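70 kDa protein (Xanthomonas sp., PDB 4B2N) cleaves natural rubber processively as a latex oxygenase, using dioxygen and carrying two covalently bound c-type hemes. Local coordinates at residues A[310-313]-A[314-317]; A[330-333]-A[334-337]; A[523-526]-A[527-531]. All coordinates share one frame; numbering follows the deposited sequence.

Interaction 1: A[310-313]-A[314-317]; sequences NVHS and EMAF. With HEC (heme c), chain C.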
loop_
_atom_site.group_PDB
_atom_site.type_symbol
_atom_site.label_atom_id
_atom_site.label_comp_id
_atom_site.label_asym_id
_atom_site.label_seq_id
_atom_site.Cartn_x
_atom_site.Cartn_y
_atom_site.Cartn_z
ATOM N N ASN A 310 5.809 13.774 -2.294
ATOM C CA ASN A 310 4.864 14.144 -1.271
ATOM C C ASN A 310 4.862 13.109 -0.186
ATOM O O ASN A 310 5.096 11.959 -0.451
ATOM C CB ASN A 310 3.448 14.381 -1.842
ATOM C CG ASN A 310 2.446 13.366 -1.338
ATOM O OD1 ASN A 310 1.796 13.589 -0.376
ATOM N ND2 ASN A 310 2.323 12.236 -2.045
ATOM N N VAL A 311 4.669 13.538 1.059
ATOM C CA VAL A 311 4.535 12.565 2.128
ATOM C C VAL A 311 3.218 12.714 2.856
ATOM O O VAL A 311 2.946 11.939 3.790
ATOM C CB VAL A 311 5.692 12.663 3.160
ATOM C CG1 VAL A 311 7.010 12.470 2.429
ATOM C CG2 VAL A 311 5.615 14.014 3.909
ATOM N N HIS A 312 2.368 13.653 2.406
ATOM C CA HIS A 312 1.028 13.856 3.069
ATOM C C HIS A 312 0.185 12.664 2.866
ATOM O O HIS A 312 -0.507 12.182 3.792
ATOM C CB HIS A 312 0.349 15.119 2.538
ATOM C CG HIS A 312 0.956 16.357 3.075
ATOM N ND1 HIS A 312 0.348 17.543 3.028
ATOM C CD2 HIS A 312 2.193 16.563 3.712
ATOM C CE1 HIS A 312 1.154 18.502 3.588
ATOM N NE2 HIS A 312 2.265 17.899 4.039
ATOM N N SER A 313 0.251 12.090 1.658
ATOM C CA SER A 313 -0.427 10.791 1.474
ATOM C C SER A 313 0.102 9.718 2.466
ATOM O O SER A 313 -0.691 8.926 3.064
ATOM C CB SER A 313 -0.272 10.315 0.039
ATOM O OG SER A 313 1.115 10.230 -0.283
ATOM N N GLU A 314 1.420 9.703 2.707
ATOM C CA GLU A 314 2.003 8.665 3.571
ATOM C C GLU A 314 1.522 8.908 4.985
ATOM O O GLU A 314 1.425 7.988 5.819
ATOM C CB GLU A 314 3.543 8.777 3.529
ATOM C CG GLU A 314 4.099 8.503 2.128
ATOM C CD GLU A 314 5.614 8.371 2.083
ATOM O OE1 GLU A 314 6.266 8.421 3.180
ATOM O OE2 GLU A 314 6.129 8.265 0.926
ATOM N N MET A 315 1.204 10.175 5.243
ATOM C CA MET A 315 0.709 10.584 6.567
ATOM C C MET A 315 -0.719 10.263 6.939
ATOM O O MET A 315 -1.063 10.348 8.133
ATOM C CB MET A 315 0.935 12.081 6.765
ATOM C CG MET A 315 2.379 12.494 7.023
ATOM S SD MET A 315 2.606 14.281 6.739
ATOM C CE MET A 315 1.891 14.888 8.227
ATOM N N ALA A 316 -1.533 9.805 5.974
ATOM C CA ALA A 316 -2.976 9.639 6.201
ATOM C C ALA A 316 -3.312 8.951 7.559
ATOM O O ALA A 316 -4.124 9.469 8.356
ATOM C CB ALA A 316 -3.580 8.844 5.060
ATOM N N PHE A 317 -2.700 7.792 7.839
ATOM C CA PHE A 317 -3.150 7.061 9.069
ATOM C C PHE A 317 -2.712 7.759 10.335
ATOM O O PHE A 317 -3.298 7.560 11.432
ATOM C CB PHE A 317 -2.641 5.620 9.048
ATOM C CG PHE A 317 -3.493 4.713 8.208
ATOM C CD1 PHE A 317 -4.768 4.348 8.625
ATOM C CD2 PHE A 317 -3.021 4.251 6.981
ATOM C CE1 PHE A 317 -5.558 3.479 7.821
ATOM C CE2 PHE A 317 -3.780 3.389 6.196
ATOM C CZ PHE A 317 -5.051 3.017 6.606
HETATM FE FE HEC C . 0.053 2.311 3.213
HETATM C CHA HEC C . -0.079 2.957 -0.214
HETATM C CHB HEC C . 2.898 4.356 3.497
HETATM C CHC HEC C . -0.146 2.305 6.730
HETATM C CHD HEC C . -2.267 -0.110 2.926
HETATM N NA HEC C . 1.118 3.408 2.009
HETATM C C1A HEC C . 1.038 3.438 0.584
HETATM C C2A HEC C . 2.174 4.095 -0.045
HETATM C C3A HEC C . 3.051 4.522 0.993
HETATM C C4A HEC C . 2.391 4.066 2.221
HETATM C CMA HEC C . 4.397 5.203 0.838
HETATM C CAA HEC C . 2.454 4.327 -1.553
HETATM C CBA HEC C . 3.003 3.004 -2.091
HETATM C CGA HEC C . 3.158 3.011 -3.601
HETATM O O1A HEC C . 2.241 3.458 -4.373
HETATM O O2A HEC C . 4.198 2.475 -3.992
HETATM N NB HEC C . 1.075 3.231 4.727
HETATM C C1B HEC C . 2.221 3.921 4.691
HETATM C C2B HEC C . 2.735 4.374 5.975
HETATM C C3B HEC C . 1.845 3.798 6.908
HETATM C C4B HEC C . 0.908 3.063 6.066
HETATM C CMB HEC C . 3.931 5.231 6.092
HETATM C CAB HEC C . 1.791 3.938 8.406
HETATM C CBB HEC C . 1.553 5.259 8.874
HETATM N NC HEC C . -0.935 1.332 4.625
HETATM C C1C HEC C . -0.997 1.392 6.006
HETATM C C2C HEC C . -1.904 0.380 6.604
HETATM C C3C HEC C . -2.533 -0.291 5.446
HETATM C C4C HEC C . -1.925 0.324 4.268
HETATM C CMC HEC C . -2.130 0.226 8.104
HETATM C CAC HEC C . -3.574 -1.368 5.432
HETATM C CBC HEC C . -4.623 -1.269 6.351
HETATM N ND HEC C . -0.993 1.587 1.622
HETATM C C1D HEC C . -1.893 0.609 1.708
HETATM C C2D HEC C . -2.476 0.252 0.455
HETATM C C3D HEC C . -1.844 1.157 -0.451
HETATM C C4D HEC C . -0.955 1.961 0.379
HETATM C CMD HEC C . -3.482 -0.782 0.098
HETATM C CAD HEC C . -2.201 1.281 -1.891
HETATM C CBD HEC C . -3.508 2.155 -1.753
HETATM C CGD HEC C . -4.145 2.324 -3.113
HETATM O O1D HEC C . -5.161 1.655 -3.431
HETATM O O2D HEC C . -3.533 3.096 -3.924
#

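Interaction 2: A[330-333]-A[334-337]; sequences RGLE and DEFE. With HEC (heme c), chain C.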
loop_
_atom_site.group_PDB
_atom_site.type_symbol
_atom_site.label_atom_id
_atom_site.label_comp_id
_atom_site.label_asym_id
_atom_site.label_seq_id
_atom_site.Cartn_x
_atom_site.Cartn_y
_atom_site.Cartn_z
ATOM N N ARG A 330 -0.578 17.902 11.619
ATOM C CA ARG A 330 0.325 18.565 10.631
ATOM C C ARG A 330 1.809 18.354 11.004
ATOM O O ARG A 330 2.676 18.210 10.144
ATOM C CB ARG A 330 0.058 20.084 10.573
ATOM C CG ARG A 330 -1.283 20.410 9.946
ATOM C CD ARG A 330 -1.408 21.872 9.592
ATOM N NE ARG A 330 -1.010 22.780 10.669
ATOM C CZ ARG A 330 -1.854 23.486 11.416
ATOM N NH1 ARG A 330 -3.155 23.348 11.260
ATOM N NH2 ARG A 330 -1.381 24.369 12.319
ATOM N N GLY A 331 2.082 18.359 12.307
ATOM C CA GLY A 331 3.476 18.289 12.824
ATOM C C GLY A 331 4.118 16.896 12.776
ATOM O O GLY A 331 5.293 16.773 13.071
ATOM N N LEU A 332 3.381 15.880 12.300
ATOM C CA LEU A 332 3.970 14.586 11.938
ATOM C C LEU A 332 4.831 14.666 10.694
ATOM O O LEU A 332 5.549 13.713 10.395
ATOM C CB LEU A 332 2.908 13.494 11.642
ATOM C CG LEU A 332 2.129 13.160 12.913
ATOM C CD1 LEU A 332 0.891 12.339 12.591
ATOM C CD2 LEU A 332 2.948 12.300 13.850
ATOM N N GLU A 333 4.758 15.771 9.963
ATOM C CA GLU A 333 5.459 15.866 8.669
ATOM C C GLU A 333 6.976 15.535 8.688
ATOM O O GLU A 333 7.425 14.784 7.823
ATOM C CB GLU A 333 5.208 17.248 7.997
ATOM C CG GLU A 333 5.693 17.259 6.540
ATOM C CD GLU A 333 5.192 18.520 5.810
ATOM O OE1 GLU A 333 3.949 18.674 5.702
ATOM O OE2 GLU A 333 6.054 19.365 5.412
ATOM N N ASP A 334 7.764 16.109 9.608
ATOM C CA ASP A 334 9.211 15.786 9.682
ATOM C C ASP A 334 9.398 14.257 9.845
ATOM O O ASP A 334 10.264 13.650 9.180
ATOM C CB ASP A 334 9.949 16.511 10.852
ATOM C CG ASP A 334 9.966 18.031 10.738
ATOM O OD1 ASP A 334 9.546 18.593 9.717
ATOM O OD2 ASP A 334 10.464 18.683 11.694
ATOM N N GLU A 335 8.609 13.631 10.732
ATOM C CA GLU A 335 8.731 12.186 10.962
ATOM C C GLU A 335 8.443 11.384 9.704
ATOM O O GLU A 335 9.114 10.366 9.370
ATOM C CB GLU A 335 7.813 11.771 12.101
ATOM C CG GLU A 335 8.423 12.211 13.416
ATOM C CD GLU A 335 7.481 11.947 14.600
ATOM O OE1 GLU A 335 6.352 12.469 14.619
ATOM O OE2 GLU A 335 7.907 11.259 15.549
ATOM N N PHE A 336 7.505 11.912 8.932
ATOM C CA PHE A 336 7.145 11.222 7.685
ATOM C C PHE A 336 8.095 11.406 6.522
ATOM O O PHE A 336 8.293 10.514 5.686
ATOM C CB PHE A 336 5.700 11.472 7.383
ATOM C CG PHE A 336 4.807 10.513 8.130
ATOM C CD1 PHE A 336 4.530 10.703 9.511
ATOM C CD2 PHE A 336 4.218 9.431 7.463
ATOM C CE1 PHE A 336 3.717 9.769 10.212
ATOM C CE2 PHE A 336 3.404 8.509 8.160
ATOM C CZ PHE A 336 3.184 8.650 9.515
ATOM N N GLU A 337 8.733 12.555 6.455
ATOM C CA GLU A 337 9.850 12.747 5.501
ATOM C C GLU A 337 10.994 11.710 5.849
ATOM O O GLU A 337 11.584 11.131 4.999
ATOM C CB GLU A 337 10.406 14.198 5.680
ATOM C CG GLU A 337 9.457 15.258 5.162
ATOM C CD GLU A 337 9.366 15.319 3.628
ATOM O OE1 GLU A 337 9.982 14.509 2.872
ATOM O OE2 GLU A 337 8.680 16.248 3.137
HETATM FE FE HEC C . 0.053 2.311 3.213
HETATM C CHA HEC C . -0.079 2.957 -0.214
HETATM C CHB HEC C . 2.898 4.356 3.497
HETATM C CHC HEC C . -0.146 2.305 6.730
HETATM C CHD HEC C . -2.267 -0.110 2.926
HETATM N NA HEC C . 1.118 3.408 2.009
HETATM C C1A HEC C . 1.038 3.438 0.584
HETATM C C2A HEC C . 2.174 4.095 -0.045
HETATM C C3A HEC C . 3.051 4.522 0.993
HETATM C C4A HEC C . 2.391 4.066 2.221
HETATM C CMA HEC C . 4.397 5.203 0.838
HETATM C CAA HEC C . 2.454 4.327 -1.553
HETATM C CBA HEC C . 3.003 3.004 -2.091
HETATM C CGA HEC C . 3.158 3.011 -3.601
HETATM O O1A HEC C . 2.241 3.458 -4.373
HETATM O O2A HEC C . 4.198 2.475 -3.992
HETATM N NB HEC C . 1.075 3.231 4.727
HETATM C C1B HEC C . 2.221 3.921 4.691
HETATM C C2B HEC C . 2.735 4.374 5.975
HETATM C C3B HEC C . 1.845 3.798 6.908
HETATM C C4B HEC C . 0.908 3.063 6.066
HETATM C CMB HEC C . 3.931 5.231 6.092
HETATM C CAB HEC C . 1.791 3.938 8.406
HETATM C CBB HEC C . 1.553 5.259 8.874
HETATM N NC HEC C . -0.935 1.332 4.625
HETATM C C1C HEC C . -0.997 1.392 6.006
HETATM C C2C HEC C . -1.904 0.380 6.604
HETATM C C3C HEC C . -2.533 -0.291 5.446
HETATM C C4C HEC C . -1.925 0.324 4.268
HETATM C CMC HEC C . -2.130 0.226 8.104
HETATM C CAC HEC C . -3.574 -1.368 5.432
HETATM C CBC HEC C . -4.623 -1.269 6.351
HETATM N ND HEC C . -0.993 1.587 1.622
HETATM C C1D HEC C . -1.893 0.609 1.708
HETATM C C2D HEC C . -2.476 0.252 0.455
HETATM C C3D HEC C . -1.844 1.157 -0.451
HETATM C C4D HEC C . -0.955 1.961 0.379
HETATM C CMD HEC C . -3.482 -0.782 0.098
HETATM C CAD HEC C . -2.201 1.281 -1.891
HETATM C CBD HEC C . -3.508 2.155 -1.753
HETATM C CGD HEC C . -4.145 2.324 -3.113
HETATM O O1D HEC C . -5.161 1.655 -3.431
HETATM O O2D HEC C . -3.533 3.096 -3.924
HETATM O O HOH W 1 8.335 18.490 4.553
#

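Interaction 3: A[523-526]-A[527-531]; sequences NLWG and VLKPS. With HEC (heme c), chain D.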
loop_
_atom_site.group_PDB
_atom_site.type_symbol
_atom_site.label_atom_id
_atom_site.label_comp_id
_atom_site.label_asym_id
_atom_site.label_seq_id
_atom_site.Cartn_x
_atom_site.Cartn_y
_atom_site.Cartn_z
ATOM N N ASN A 523 -0.016 -16.307 -8.898
ATOM C CA ASN A 523 1.368 -16.474 -9.351
ATOM C C ASN A 523 1.683 -15.725 -10.623
ATOM O O ASN A 523 0.797 -15.205 -11.307
ATOM C CB ASN A 523 1.819 -17.967 -9.418
ATOM C CG ASN A 523 0.972 -18.814 -10.367
ATOM O OD1 ASN A 523 0.780 -20.083 -10.172
ATOM N ND2 ASN A 523 0.467 -18.181 -11.385
ATOM N N LEU A 524 2.961 -15.624 -10.926
ATOM C CA LEU A 524 3.374 -14.826 -12.055
ATOM C C LEU A 524 2.984 -15.456 -13.370
ATOM O O LEU A 524 2.567 -14.745 -14.358
ATOM C CB LEU A 524 4.888 -14.600 -11.994
ATOM C CG LEU A 524 5.136 -13.125 -12.251
ATOM C CD1 LEU A 524 6.169 -12.603 -11.288
ATOM C CD2 LEU A 524 5.519 -12.926 -13.726
ATOM N N TRP A 525 3.115 -16.786 -13.423
ATOM C CA TRP A 525 2.533 -17.559 -14.542
ATOM C C TRP A 525 1.131 -17.048 -14.922
ATOM O O TRP A 525 0.832 -16.819 -16.084
ATOM C CB TRP A 525 2.512 -19.034 -14.158
ATOM C CG TRP A 525 2.006 -19.887 -15.274
ATOM C CD1 TRP A 525 0.737 -20.440 -15.410
ATOM C CD2 TRP A 525 2.745 -20.292 -16.468
ATOM N NE1 TRP A 525 0.655 -21.149 -16.600
ATOM C CE2 TRP A 525 1.832 -21.090 -17.271
ATOM C CE3 TRP A 525 4.026 -20.062 -16.940
ATOM C CZ2 TRP A 525 2.211 -21.647 -18.493
ATOM C CZ3 TRP A 525 4.408 -20.636 -18.173
ATOM C CH2 TRP A 525 3.519 -21.402 -18.934
ATOM N N GLY A 526 0.272 -16.826 -13.928
ATOM C CA GLY A 526 -1.099 -16.398 -14.144
ATOM C C GLY A 526 -1.221 -15.008 -14.743
ATOM O O GLY A 526 -2.061 -14.754 -15.598
ATOM N N VAL A 527 -0.382 -14.095 -14.301
ATOM C CA VAL A 527 -0.274 -12.790 -14.926
ATOM C C VAL A 527 0.064 -13.013 -16.397
ATOM O O VAL A 527 -0.481 -12.331 -17.262
ATOM C CB VAL A 527 0.811 -11.974 -14.215
ATOM C CG1 VAL A 527 1.047 -10.652 -14.936
ATOM C CG2 VAL A 527 0.404 -11.758 -12.740
ATOM N N LEU A 528 0.967 -13.955 -16.638
ATOM C CA LEU A 528 1.496 -14.191 -17.991
ATOM C C LEU A 528 0.573 -15.025 -18.857
ATOM O O LEU A 528 0.693 -15.047 -20.089
ATOM C CB LEU A 528 2.908 -14.795 -17.901
ATOM C CG LEU A 528 3.945 -13.759 -17.407
ATOM C CD1 LEU A 528 5.307 -14.392 -17.440
ATOM C CD2 LEU A 528 3.984 -12.469 -18.207
ATOM N N LYS A 529 -0.353 -15.732 -18.217
ATOM C CA LYS A 529 -1.263 -16.607 -18.935
ATOM C C LYS A 529 -2.647 -16.534 -18.381
ATOM O O LYS A 529 -2.968 -17.297 -17.430
ATOM C CB LYS A 529 -0.718 -18.000 -18.859
ATOM C CG LYS A 529 -1.422 -18.917 -19.800
ATOM C CD LYS A 529 -0.336 -19.804 -20.332
ATOM C CE LYS A 529 -0.712 -21.212 -20.184
ATOM N NZ LYS A 529 -1.310 -21.644 -21.481
ATOM N N PRO A 530 -3.455 -15.559 -18.876
ATOM C CA PRO A 530 -4.755 -15.257 -18.260
ATOM C C PRO A 530 -5.597 -16.485 -18.061
ATOM O O PRO A 530 -6.265 -16.595 -17.056
ATOM C CB PRO A 530 -5.390 -14.303 -19.246
ATOM C CG PRO A 530 -4.226 -13.539 -19.747
ATOM C CD PRO A 530 -3.144 -14.576 -19.928
ATOM N N SER A 531 -5.504 -17.438 -18.993
ATOM C CA SER A 531 -6.355 -18.628 -18.958
ATOM C C SER A 531 -6.112 -19.531 -17.743
ATOM O O SER A 531 -7.006 -20.256 -17.340
ATOM C CB SER A 531 -6.219 -19.388 -20.269
ATOM O OG SER A 531 -4.914 -19.949 -20.320
HETATM FE FE HEC D . 2.370 -5.793 -16.519
HETATM C CHA HEC D . 0.867 -5.636 -13.412
HETATM C CHB HEC D . 4.590 -8.353 -15.407
HETATM C CHC HEC D . 3.524 -6.328 -19.691
HETATM C CHD HEC D . 1.105 -2.723 -17.313
HETATM N NA HEC D . 2.733 -6.696 -14.745
HETATM C C1A HEC D . 1.906 -6.622 -13.597
HETATM C C2A HEC D . 2.333 -7.566 -12.567
HETATM C C3A HEC D . 3.434 -8.353 -13.153
HETATM C C4A HEC D . 3.595 -7.843 -14.499
HETATM C CMA HEC D . 4.214 -9.441 -12.448
HETATM C CAA HEC D . 1.844 -7.661 -11.124
HETATM C CBA HEC D . 2.700 -6.537 -10.434
HETATM C CGA HEC D . 2.202 -6.279 -9.003
HETATM O O1A HEC D . 1.143 -6.864 -8.656
HETATM O O2A HEC D . 2.822 -5.553 -8.143
HETATM N NB HEC D . 3.819 -7.150 -17.370
HETATM C C1B HEC D . 4.612 -8.078 -16.837
HETATM C C2B HEC D . 5.486 -8.799 -17.768
HETATM C C3B HEC D . 5.136 -8.190 -19.065
HETATM C C4B HEC D . 4.126 -7.210 -18.700
HETATM C CMB HEC D . 6.484 -9.880 -17.422
HETATM C CAB HEC D . 5.657 -8.531 -20.445
HETATM C CBB HEC D . 5.284 -9.801 -20.893
HETATM N NC HEC D . 2.452 -4.698 -18.121
HETATM C C1C HEC D . 2.817 -5.106 -19.435
HETATM C C2C HEC D . 2.466 -4.167 -20.494
HETATM C C3C HEC D . 1.772 -3.114 -19.796
HETATM C C4C HEC D . 1.697 -3.515 -18.363
HETATM C CMC HEC D . 2.762 -4.269 -21.982
HETATM C CAC HEC D . 1.190 -1.902 -20.461
HETATM C CBC HEC D . 0.350 -1.925 -21.513
HETATM N ND HEC D . 1.305 -4.434 -15.546
HETATM C C1D HEC D . 0.798 -3.288 -15.989
HETATM C C2D HEC D . -0.054 -2.520 -15.091
HETATM C C3D HEC D . -0.146 -3.381 -13.935
HETATM C C4D HEC D . 0.685 -4.517 -14.324
HETATM C CMD HEC D . -0.708 -1.181 -15.319
HETATM C CAD HEC D . -0.907 -3.116 -12.657
HETATM C CBD HEC D . -2.240 -3.859 -12.833
HETATM C CGD HEC D . -3.132 -3.745 -11.619
HETATM O O1D HEC D . -4.298 -3.338 -11.702
HETATM O O2D HEC D . -2.605 -4.043 -10.568
#

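Interaction 1: A[310-313]-A[314-317]
Met315 N donates to Val311 O at 2.9 Å, which closes the first turn of helix 312-319. The same N-H also makes a weak bond to His312 O. Next along the chain, Ala316 N gives a nearly straight bond to Ser313 O (169° at the hydrogen), but reaches that oxygen from above its carbonyl plane. The start of the turn is held by Asn310. Its OD1 accepts from Ser313 N at 3.0 Å, in the carbonyl plane on a lone pair, and takes a weak second bond from His312 N. Asn310 ND2 donates to Ser313 OG at 2.9 Å and also to Ser307 O. Ser313 OG lies between its own backbone N and carbonyl carbon (chi1 57°), which turns it back to Asn310. Both ring nitrogens of His312 are satisfied farther off, ND1 by Trp449 O and NE2 by Glu333. Met315 lies alongside this ring, its SD 3.8 Å from His312 CD2 and oblique to the ring plane. Glu314 extends along the edge of the heme, its OE2 3.5 Å from the methyl CMA. That oxygen has a weak bond from Asn340. Phe317 brings CE2 to 3.4 Å from heme C1C, and the heme methyl CMC lies over one face of its ring. The arrangement is an Asx motif at the start of a helix whose following turn lines the pocket of heme c #1.

Interaction 2: A[330-333]-A[334-337]
A water bridges Glu333 and Glu337, lying 2.6 Å from Glu333 OE2 and 2.7 Å from Glu337 OE2. More acceptors surround it than it has protons, so these approaches cannot all be full bonds. The two residues are four apart, on the first turn of helix 333-345. The water parts two carboxylates that probably carry like charge, with Glu333 OE2 4.7 Å from Glu337 OE2. With chi1 at -169°, the Glu333 chain starts opposite its backbone N and runs on extended, which brings OE2 to the water. Its OE1 has His312 as a hydrogen-bond partner. In the backbone, Glu337 N donates to Glu333 O at 2.9 Å, and Phe336 N donates to Leu332 O at 3.0 Å. Leu332 O also lies at the edge of the Phe336 ring, near its plane. Leu332 CB packs on Phe336 CD1, while its CD2 branch crosses the end of Glu335. The carboxylate of Glu335 forms a salt bridge with Arg105. The Phe336 ring packs on Met315 and Glu314 of helix 312-319, and Phe107 meets it edge-to-face. The far edge of the ring reaches heme c #1, with Phe336 CE2 3.8 Å from CBB.

Interaction 3: A[523-526]-A[527-531]
Trp525 and Lys529 lie side by side and point the same way. The lysine chain runs along the indole. Lys529 CB stands over one face, toward the rim, and CE comes in beside the rim, 3.4 Å from Trp525 CZ2. A chi1 of -168°, with CG opposite the backbone N, starts the Lys529 chain toward the indole. Beyond CG the chain is bent at chi2, chi3 and chi4 and stays near the indole. Its NZ has a long, weak ion pair with Asp649. Trp525 NE1 donates to Asp532, and the indole also stacks with Trp653 of helix 649-660. Trp525 is on the short helix 524-528, in the cytochrome c-like region, with Asn523 at the N-cap position. Lys529 follows the last residue of that helix. Leu528 N donates to Leu524 O at 2.9 Å, in the carbonyl plane. Lys529 leaves the helical path, and its N makes weak bonds to Trp525 O and Gly526 O. Other side chains of the helix turn to heme c #2. Leu524 and Leu528 meet at an angle through their methyls, with Leu524 CD2 4.0 Å from Leu528 CD1. The other methyl of Leu528, CD2, is 3.7 Å from heme CMB. Leu524 CG touches the methyl CMA at 3.8 Å. Val527 CG1 lies over the porphyrin face, 3.8 Å from C3A, and its side chain is close to that of the axial ligand His641.

How the interactions relate
Interactions 1 and 2 form one region, with centres 9 Å apart. They are joined by His312 NE2 and Glu333 OE1, 2.5 Å apart, a probable hydrogen bond. Met315 packs on Phe336, with Met315 CG 3.3 Å from Phe336 CG. Both interactions reach heme c #1: Glu314 and Phe317 come from 314-317, Phe336 from 334-337. An oxygen molecule, of uncertain origin and probably from the crystallisation liquor, lies about 5 Å from the side chain of Ala316. Interaction 3 is separate and serves heme c #2. Its centre is 33 Å from that of interaction 1 and 40 Å from that of interaction 2.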